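Local coordinates for protein kinase A regulatory subunit, putative (PDB 6HYQ) that probably acts as the regulatory subunit of a protein kinase A, with two cyclic nucleotide-binding domains, and here binds guanosine, at residues Y84-G89 with E105-G110; G89-I94 with A122-C127. All coordinates share one frame; numbering follows the deposited sequence. Where two conformers were deposited one is given.

Contact 1: residues Y84-G89 with E105-G110; sequences YIIQSG and EGTAVG. With GMP (guanosine), chain E.
The carbonyl oxygen of T107 takes the amide of I86, N to O 2.7 Å and nearly straight at 173°, and the same oxygen receives a CA-H...O contact from I85. One residue earlier, G106 N gives a hydrogen bond to I86 O from above the carbonyl plane. G106 has a positive phi (93°), a backbone shape in which a beta carbon would collide with the preceding carbonyl. Y84 and V109 form the hydrogen-bonded antiparallel pair, their amides and carbonyls joined in both directions, with Y84 CB 3.9 Å from V109 CG2. I85 and A108 are the non-hydrogen-bonded pair, and alanine's single methyl suits a place where I85 CA and A108 CA are 4.3 Å apart. I86 CD1 runs alongside T107 OG1, a hydroxyl already bonded to T104 O. At the far end E105 bends its chain at chi2 (-96°), and G89 N gives E105 OE2 a hydrogen bond of 3.2 Å, meeting the carboxylate from above its plane; the other carboxylate oxygen turns to H90. The two-way pairing of Y84 with V109 holds the backbone just before G110, the N-cap residue whose amide lies beside the guanosine O3'.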
loop_
_atom_site.group_PDB
_atom_site.type_symbol
_atom_site.label_atom_id
_atom_site.label_comp_id
_atom_site.label_asym_id
_atom_site.label_seq_id
_atom_site.Cartn_x
_atom_site.Cartn_y
_atom_site.Cartn_z
ATOM N N TYR A 84 15.417 7.078 -3.243
ATOM C CA TYR A 84 16.040 5.914 -2.653
ATOM C C TYR A 84 15.006 4.923 -2.104
ATOM O O TYR A 84 14.164 5.319 -1.293
ATOM C CB TYR A 84 16.959 6.305 -1.479
ATOM C CG TYR A 84 18.121 7.258 -1.805
ATOM C CD1 TYR A 84 17.940 8.661 -1.926
ATOM C CD2 TYR A 84 19.404 6.759 -1.948
ATOM C CE1 TYR A 84 19.025 9.511 -2.229
ATOM C CE2 TYR A 84 20.492 7.590 -2.235
ATOM C CZ TYR A 84 20.309 8.963 -2.385
ATOM O OH TYR A 84 21.398 9.757 -2.674
ATOM N N ILE A 85 15.109 3.625 -2.480
ATOM C CA ILE A 85 14.270 2.554 -1.897
ATOM C C ILE A 85 15.131 1.742 -0.947
ATOM O O ILE A 85 16.164 1.185 -1.339
ATOM C CB ILE A 85 13.654 1.592 -2.936
ATOM C CG1 ILE A 85 12.894 2.303 -4.094
ATOM C CG2 ILE A 85 12.761 0.650 -2.231
ATOM C CD1 ILE A 85 11.974 3.462 -3.735
ATOM N N ILE A 86 14.704 1.666 0.297
ATOM C CA ILE A 86 15.471 0.947 1.293
ATOM C C ILE A 86 15.311 -0.548 1.069
ATOM O O ILE A 86 14.197 -1.054 0.873
ATOM C CB ILE A 86 15.066 1.376 2.719
ATOM C CG1 ILE A 86 15.346 2.847 2.911
ATOM C CG2 ILE A 86 15.815 0.580 3.814
ATOM C CD1 ILE A 86 14.634 3.433 4.071
ATOM N N GLN A 87 16.454 -1.252 1.056
ATOM C CA GLN A 87 16.532 -2.732 1.011
ATOM C C GLN A 87 16.628 -3.333 2.407
ATOM O O GLN A 87 15.858 -4.234 2.758
ATOM C CB GLN A 87 17.742 -3.201 0.210
ATOM C CG GLN A 87 17.933 -4.727 0.185
ATOM C CD GLN A 87 19.193 -5.116 -0.514
ATOM O OE1 GLN A 87 19.322 -4.985 -1.730
ATOM N NE2 GLN A 87 20.151 -5.573 0.259
ATOM N N SER A 88 17.565 -2.846 3.205
ATOM C CA SER A 88 17.703 -3.323 4.575
ATOM C C SER A 88 18.165 -2.179 5.446
ATOM O O SER A 88 18.940 -1.323 4.994
ATOM C CB SER A 88 18.705 -4.480 4.654
ATOM O OG SER A 88 19.866 -4.182 3.918
ATOM N N GLY A 89 17.686 -2.151 6.676
ATOM C CA GLY A 89 18.106 -1.117 7.589
ATOM C C GLY A 89 17.059 -0.036 7.719
ATOM O O GLY A 89 16.152 0.086 6.908
ATOM N N GLU A 105 12.647 -1.177 5.934
ATOM C CA GLU A 105 12.948 -1.785 4.658
ATOM C C GLU A 105 11.705 -1.740 3.780
ATOM O O GLU A 105 10.576 -1.892 4.253
ATOM C CB GLU A 105 13.444 -3.244 4.807
ATOM C CG GLU A 105 12.995 -3.997 6.040
ATOM C CD GLU A 105 14.024 -3.947 7.137
ATOM O OE1 GLU A 105 13.661 -3.739 8.307
ATOM O OE2 GLU A 105 15.211 -4.097 6.819
ATOM N N GLY A 106 11.943 -1.543 2.483
ATOM C CA GLY A 106 10.917 -1.472 1.478
ATOM C C GLY A 106 10.398 -0.087 1.162
ATOM O O GLY A 106 9.781 0.087 0.096
ATOM N N THR A 107 10.635 0.882 2.050
ATOM C CA THR A 107 10.175 2.259 1.969
ATOM C C THR A 107 11.203 3.102 1.247
ATOM O O THR A 107 12.330 2.647 0.978
ATOM C CB THR A 107 9.876 2.832 3.368
ATOM O OG1 THR A 107 11.064 2.851 4.156
ATOM C CG2 THR A 107 8.826 2.008 4.089
ATOM N N ALA A 108 10.823 4.385 0.991
ATOM C CA ALA A 108 11.514 5.284 0.078
ATOM C C ALA A 108 11.665 6.646 0.731
ATOM O O ALA A 108 10.797 7.099 1.472
ATOM C CB ALA A 108 10.773 5.446 -1.259
ATOM N N VAL A 109 12.786 7.291 0.468
ATOM C CA VAL A 109 12.980 8.683 0.858
ATOM C C VAL A 109 13.329 9.440 -0.421
ATOM O O VAL A 109 13.862 8.843 -1.368
ATOM C CB VAL A 109 14.057 8.846 1.976
ATOM C CG1 VAL A 109 13.622 8.209 3.261
ATOM C CG2 VAL A 109 15.373 8.238 1.558
ATOM N N GLY A 110 12.877 10.691 -0.522
ATOM C CA GLY A 110 13.150 11.505 -1.693
ATOM C C GLY A 110 11.983 11.690 -2.617
ATOM O O GLY A 110 12.067 12.472 -3.585
HETATM O "O5'" GMP E . 12.216 15.091 3.059
HETATM C "C5'" GMP E . 13.005 13.973 2.678
HETATM C "C4'" GMP E . 12.225 12.672 2.696
HETATM O "O4'" GMP E . 11.743 12.410 4.040
HETATM C "C3'" GMP E . 10.973 12.579 1.809
HETATM O "O3'" GMP E . 11.274 12.255 0.469
HETATM C "C2'" GMP E . 10.122 11.523 2.494
HETATM O "O2'" GMP E . 10.472 10.177 2.077
HETATM C "C1'" GMP E . 10.477 11.753 3.973
HETATM N N9 GMP E . 9.533 12.668 4.602
HETATM C C8 GMP E . 9.588 14.018 4.481
HETATM N N7 GMP E . 8.599 14.537 5.215
HETATM C C5 GMP E . 7.975 13.491 5.757
HETATM C C6 GMP E . 6.787 13.390 6.689
HETATM O O6 GMP E . 6.216 14.391 7.048
HETATM N N1 GMP E . 6.379 12.082 7.117
HETATM C C2 GMP E . 7.005 10.879 6.681
HETATM N N2 GMP E . 6.433 9.639 7.186
HETATM N N3 GMP E . 8.135 10.965 5.835
HETATM C C4 GMP E . 8.564 12.322 5.379
#

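Contact 2: residues G89-I94 with A122-C127; sequences GHADII and ATVKVC. With GMP (guanosine), chain E.
I93 reaches A122 and V124 with two different branches, and the same residue borders the guanosine. Its CG2, anti to the backbone N, meets A122 CB at 3.5 Å, whereas CD1 lies 3.9 Å from V124 CG2 and 3.4 Å from the guanosine O4'. A branched aliphatic chain suits this position because it can fill the interior and still offer a methyl to the sugar. On the same face A91 CB packs on V124 CG1; its single methyl fits where the strands come close, the A91 and V126 CA atoms being 4.2 Å apart. A122 keeps a small side chain beside the ligand, and its amide makes a weak hydrogen bond to the guanosine O5'.

The other face is more open. There the extended K125 crosses I94 obliquely, its CD 4.1 Å from I94 CD1, so the aliphatic part of the lysine supplies apolar contact while the ammonium end leads away. T123 is turned to the same face, with OG1 bonded to A75 N.

Between the faces runs the backbone ladder. D92 and K125 exchange two bonds, as do I94 and T123. The last rung, C127 N to H90 O at 3.2 Å, meets the carbonyl from above its plane. C127 SG, at chi1 57°, is placed near H90 CB (3.7 Å). An antiparallel pair in the middle of a four-stranded sheet, between strands 71-73 and 98-103, with an apolar face turned into the barrel and its I93 end bordering the nucleoside, is characteristic of the cyclic nucleotide-binding beta-barrel of the cupin clan.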
loop_
_atom_site.group_PDB
_atom_site.type_symbol
_atom_site.label_atom_id
_atom_site.label_comp_id
_atom_site.label_asym_id
_atom_site.label_seq_id
_atom_site.Cartn_x
_atom_site.Cartn_y
_atom_site.Cartn_z
ATOM N N GLY A 89 17.686 -2.151 6.676
ATOM C CA GLY A 89 18.106 -1.117 7.589
ATOM C C GLY A 89 17.059 -0.036 7.719
ATOM O O GLY A 89 16.152 0.086 6.908
ATOM N N HIS A 90 17.223 0.774 8.750
ATOM C CA HIS A 90 16.258 1.821 9.104
ATOM C C HIS A 90 16.892 3.218 9.070
ATOM O O HIS A 90 18.119 3.383 9.131
ATOM C CB HIS A 90 15.668 1.549 10.503
ATOM C CG HIS A 90 14.954 0.253 10.609
ATOM N ND1 HIS A 90 14.620 -0.322 11.815
ATOM C CD2 HIS A 90 14.471 -0.571 9.646
ATOM C CE1 HIS A 90 13.957 -1.448 11.590
ATOM N NE2 HIS A 90 13.866 -1.632 10.282
ATOM N N ALA A 91 16.020 4.225 9.036
ATOM C CA ALA A 91 16.427 5.621 8.942
ATOM C C ALA A 91 15.276 6.512 9.402
ATOM O O ALA A 91 14.120 6.298 9.041
ATOM C CB ALA A 91 16.907 5.985 7.522
ATOM N N ASP A 92 15.645 7.505 10.219
ATOM C CA ASP A 92 14.750 8.436 10.908
ATOM C C ASP A 92 14.494 9.640 10.013
ATOM O O ASP A 92 15.395 10.110 9.291
ATOM C CB ASP A 92 15.347 8.929 12.241
ATOM C CG ASP A 92 15.436 7.867 13.303
ATOM O OD1 ASP A 92 14.675 6.895 13.256
ATOM O OD2 ASP A 92 16.270 8.020 14.215
ATOM N N ILE A 93 13.278 10.175 10.116
ATOM C CA ILE A 93 12.929 11.449 9.502
ATOM C C ILE A 93 12.991 12.534 10.574
ATOM O O ILE A 93 12.294 12.475 11.588
ATOM C CB ILE A 93 11.517 11.393 8.864
ATOM C CG1 ILE A 93 11.394 10.262 7.816
ATOM C CG2 ILE A 93 11.149 12.790 8.249
ATOM C CD1 ILE A 93 12.268 10.352 6.660
ATOM N N ILE A 94 13.761 13.572 10.323
ATOM C CA ILE A 94 13.980 14.584 11.341
ATOM C C ILE A 94 13.635 15.921 10.704
ATOM O O ILE A 94 14.304 16.345 9.740
ATOM C CB ILE A 94 15.424 14.580 11.909
ATOM C CG1 ILE A 94 15.875 13.135 12.228
ATOM C CG2 ILE A 94 15.560 15.507 13.195
ATOM C CD1 ILE A 94 17.213 12.971 12.893
ATOM N N ALA A 122 13.076 17.253 4.923
ATOM C CA ALA A 122 13.411 16.648 6.187
ATOM C C ALA A 122 14.721 15.900 6.037
ATOM O O ALA A 122 15.096 15.480 4.952
ATOM C CB ALA A 122 12.270 15.723 6.616
ATOM N N THR A 123 15.402 15.752 7.145
ATOM C CA THR A 123 16.664 15.042 7.174
ATOM C C THR A 123 16.449 13.542 7.406
ATOM O O THR A 123 15.587 13.129 8.191
ATOM C CB THR A 123 17.525 15.635 8.284
ATOM O OG1 THR A 123 17.850 16.984 7.945
ATOM C CG2 THR A 123 18.795 14.793 8.520
ATOM N N VAL A 124 17.262 12.723 6.737
ATOM C CA VAL A 124 17.108 11.262 6.787
ATOM C C VAL A 124 18.397 10.729 7.369
ATOM O O VAL A 124 19.468 10.843 6.758
ATOM C CB VAL A 124 16.806 10.648 5.388
ATOM C CG1 VAL A 124 16.661 9.143 5.453
ATOM C CG2 VAL A 124 15.531 11.252 4.760
ATOM N N LYS A 125 18.305 10.090 8.510
ATOM C CA LYS A 125 19.502 9.747 9.238
ATOM C C LYS A 125 19.448 8.262 9.524
ATOM O O LYS A 125 18.536 7.786 10.206
ATOM C CB LYS A 125 19.610 10.591 10.511
ATOM C CG LYS A 125 20.999 10.757 11.072
ATOM C CD LYS A 125 21.084 11.970 12.014
ATOM C CE LYS A 125 22.488 12.141 12.571
ATOM N NZ LYS A 125 22.630 13.333 13.453
ATOM N N VAL A 126 20.409 7.538 8.959
ATOM C CA VAL A 126 20.545 6.125 9.222
ATOM C C VAL A 126 20.690 5.890 10.720
ATOM O O VAL A 126 21.566 6.464 11.378
ATOM C CB VAL A 126 21.765 5.568 8.470
ATOM C CG1 VAL A 126 22.000 4.060 8.840
ATOM C CG2 VAL A 126 21.597 5.747 6.964
ATOM N N CYS A 127 19.810 5.049 11.265
ATOM C CA CYS A 127 19.832 4.676 12.672
ATOM C C CYS A 127 20.127 3.186 12.890
ATOM O O CYS A 127 19.845 2.658 13.968
ATOM C CB CYS A 127 18.505 5.034 13.351
ATOM S SG CYS A 127 17.072 4.299 12.588
HETATM O "O5'" GMP E . 12.216 15.091 3.059
HETATM C "C5'" GMP E . 13.005 13.973 2.678
HETATM C "C4'" GMP E . 12.225 12.672 2.696
HETATM O "O4'" GMP E . 11.743 12.410 4.040
HETATM C "C3'" GMP E . 10.973 12.579 1.809
HETATM O "O3'" GMP E . 11.274 12.255 0.469
HETATM C "C2'" GMP E . 10.122 11.523 2.494
HETATM O "O2'" GMP E . 10.472 10.177 2.077
HETATM C "C1'" GMP E . 10.477 11.753 3.973
HETATM N N9 GMP E . 9.533 12.668 4.602
HETATM C C8 GMP E . 9.588 14.018 4.481
HETATM N N7 GMP E . 8.599 14.537 5.215
HETATM C C5 GMP E . 7.975 13.491 5.757
HETATM C C6 GMP E . 6.787 13.390 6.689
HETATM O O6 GMP E . 6.216 14.391 7.048
HETATM N N1 GMP E . 6.379 12.082 7.117
HETATM C C2 GMP E . 7.005 10.879 6.681
HETATM N N2 GMP E . 6.433 9.639 7.186
HETATM N N3 GMP E . 8.135 10.965 5.835
HETATM C C4 GMP E . 8.564 12.322 5.379
#

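In the fold
Contact 1 and contact 2 lie with their centres about 10 Å apart and share G89, just beyond the corner at Q87 where the chain passes from one four-stranded sheet into the other. Their segments alternate along the chain, so each contact brings a later strand back to one of two consecutive ones. Side chains tie them together too: E105 OE1 lies 2.9 Å from H90 NE2, a probable hydrogen bond, and V109 CG1 packs on V124 CG1 at 3.9 Å, joining the inner surfaces of the two sheets. Both border the guanosine, contact 1 at its ribose hydroxyls and contact 2 at O4' and O5', while E111 and E113 add further hydrogen bonds.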